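Local atomic coordinates of flavin prenyltransferase UbiX (Methanocaldococcus jannaschii, PDB entry 6M8V), a protein that probably transfers a dimethylallyl group from dimethylallyl phosphate to reduced FMN, making the prenylated flavin cofactor used by UbiD decarboxylases. Residues Arg113-Met118 / Leu138-Met143. Sequence-based numbering, arbitrary orientation.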
loop_
_atom_site.group_PDB
_atom_site.type_symbol
_atom_site.label_atom_id
_atom_site.label_comp_id
_atom_site.label_asym_id
_atom_site.label_seq_id
_atom_site.Cartn_x
_atom_site.Cartn_y
_atom_site.Cartn_z
ATOM N N ARG A 113 12.003 1.390 -24.707
ATOM C CA ARG A 113 12.679 2.484 -25.386
ATOM C C ARG A 113 12.559 3.753 -24.553
ATOM O O ARG A 113 11.646 3.905 -23.739
ATOM C CB ARG A 113 12.095 2.689 -26.788
ATOM C CG ARG A 113 12.215 1.443 -27.667
ATOM C CD ARG A 113 11.298 1.477 -28.878
ATOM N NE ARG A 113 11.264 0.186 -29.569
ATOM C CZ ARG A 113 10.458 -0.100 -30.590
ATOM N NH1 ARG A 113 9.612 0.811 -31.049
ATOM N NH2 ARG A 113 10.493 -1.301 -31.153
ATOM N N LYS A 114 13.501 4.667 -24.760
ATOM C CA LYS A 114 13.585 5.855 -23.921
ATOM C C LYS A 114 12.367 6.756 -24.119
ATOM O O LYS A 114 11.998 7.088 -25.249
ATOM C CB LYS A 114 14.868 6.619 -24.233
ATOM C CG LYS A 114 15.010 7.931 -23.489
ATOM C CD LYS A 114 16.385 8.537 -23.708
ATOM C CE LYS A 114 17.471 7.705 -23.044
ATOM N NZ LYS A 114 18.820 8.292 -23.291
ATOM N N LEU A 115 11.748 7.160 -23.010
ATOM C CA LEU A 115 10.570 8.017 -23.030
ATOM C C LEU A 115 10.834 9.234 -22.155
ATOM O O LEU A 115 11.078 9.097 -20.949
ATOM C CB LEU A 115 9.330 7.256 -22.544
ATOM C CG LEU A 115 8.026 8.037 -22.327
ATOM C CD1 LEU A 115 7.581 8.727 -23.609
ATOM C CD2 LEU A 115 6.920 7.112 -21.795
ATOM N N ILE A 116 10.781 10.415 -22.763
ATOM C CA ILE A 116 10.948 11.692 -22.077
ATOM C C ILE A 116 9.631 12.446 -22.153
ATOM O O ILE A 116 9.079 12.625 -23.243
ATOM C CB ILE A 116 12.070 12.532 -22.711
ATOM C CG1 ILE A 116 13.396 11.765 -22.714
ATOM C CG2 ILE A 116 12.184 13.883 -22.003
ATOM C CD1 ILE A 116 14.500 12.463 -23.504
ATOM N N ILE A 117 9.138 12.904 -21.006
ATOM C CA ILE A 117 7.925 13.713 -20.952
ATOM C C ILE A 117 8.246 15.003 -20.218
ATOM O O ILE A 117 9.001 15.002 -19.242
ATOM C CB ILE A 117 6.755 12.970 -20.273
ATOM C CG1 ILE A 117 7.110 12.598 -18.837
ATOM C CG2 ILE A 117 6.400 11.714 -21.054
ATOM C CD1 ILE A 117 5.912 12.179 -18.002
ATOM N N MET A 118 7.665 16.107 -20.688
ATOM C CA MET A 118 7.919 17.442 -20.141
ATOM C C MET A 118 6.600 18.084 -19.739
ATOM O O MET A 118 6.082 18.966 -20.439
ATOM C CB MET A 118 8.667 18.301 -21.162
ATOM C CG MET A 118 9.805 17.543 -21.822
ATOM S SD MET A 118 10.980 18.590 -22.685
ATOM C CE MET A 118 11.644 19.577 -21.345
ATOM N N LEU A 138 8.473 3.670 -13.727
ATOM C CA LEU A 138 8.560 2.727 -14.835
ATOM C C LEU A 138 9.749 2.989 -15.742
ATOM O O LEU A 138 9.942 2.247 -16.709
ATOM C CB LEU A 138 7.275 2.763 -15.669
ATOM C CG LEU A 138 6.018 2.318 -14.920
ATOM C CD1 LEU A 138 4.871 2.137 -15.888
ATOM C CD2 LEU A 138 6.276 1.044 -14.124
ATOM N N GLY A 139 10.540 4.028 -15.467
ATOM C CA GLY A 139 11.736 4.317 -16.234
ATOM C C GLY A 139 11.616 5.492 -17.181
ATOM O O GLY A 139 12.603 5.829 -17.842
ATOM N N ALA A 140 10.445 6.117 -17.288
ATOM C CA ALA A 140 10.337 7.343 -18.060
ATOM C C ALA A 140 11.125 8.456 -17.379
ATOM O O ALA A 140 11.271 8.481 -16.157
ATOM C CB ALA A 140 8.871 7.753 -18.219
ATOM N N ILE A 141 11.643 9.376 -18.186
ATOM C CA ILE A 141 12.374 10.535 -17.692
ATOM C C ILE A 141 11.393 11.698 -17.605
ATOM O O ILE A 141 10.985 12.260 -18.625
ATOM C CB ILE A 141 13.576 10.868 -18.588
ATOM C CG1 ILE A 141 14.600 9.726 -18.557
ATOM C CG2 ILE A 141 14.242 12.158 -18.133
ATOM C CD1 ILE A 141 14.705 8.949 -19.847
ATOM N N VAL A 142 11.005 12.059 -16.389
ATOM C CA VAL A 142 9.987 13.077 -16.168
ATOM C C VAL A 142 10.699 14.412 -16.015
ATOM O O VAL A 142 11.434 14.633 -15.047
ATOM C CB VAL A 142 9.119 12.754 -14.947
ATOM C CG1 VAL A 142 8.147 13.890 -14.685
ATOM C CG2 VAL A 142 8.369 11.439 -15.165
ATOM N N MET A 143 10.467 15.314 -16.963
ATOM C CA MET A 143 11.316 16.485 -17.148
ATOM C C MET A 143 10.475 17.724 -17.448
ATOM O O MET A 143 10.512 18.256 -18.557
ATOM C CB MET A 143 12.309 16.219 -18.281
ATOM C CG MET A 143 13.565 17.022 -18.207
ATOM S SD MET A 143 14.652 16.551 -19.552
ATOM C CE MET A 143 16.107 17.490 -19.108
HETATM O O HOH W 1 12.866 5.842 -20.536
#
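The peptides of Ile141, Leu115 and Ile117 are the flat groups here, hydrogen-bonded between two parallel strands; Ile116 and Ile141 share one face of this piece of sheet with Lys114, Met118 and Met143, while Leu115, Ile117, Ala140 and Val142 cover the other. Ile141 takes part in two of these bonds. Its N reaches Leu115 O at 2.8 Å, almost straight. Ile141 O accepts from Ile117 N at 3.1 Å, the donor standing 21° off the carbonyl plane. Met143 N then closes on Ile117 O at 2.7 Å. Before the first rung, a water bridges Leu115 N and Gly139 O.

Ile141 CD1 lies 3.8 Å from Lys114 CG, against the aliphatic part of the lysine, whose NZ bonds to Ile170 O. On the other face, Ile117 CD1 runs beside Val142 CG2 at 3.8 Å; chi1 of 60° sets CG1 between backbone N and carbonyl carbon, which brings CG1 and CD1 over towards Val142. Leu135 of helix 126-137 packs on Ile117 and Ala140, and helix 156-171 covers Ile116 and Met118. Gly139, with positive phi, ends helix 126-137 in a Schellman motif, and the chain enters the last strand of the sheet within this chain, with the Val142 backbone hydrogen-bonding to a second subunit: a beta-alpha-beta crossover of this Rossmann-like flavoprotein fold.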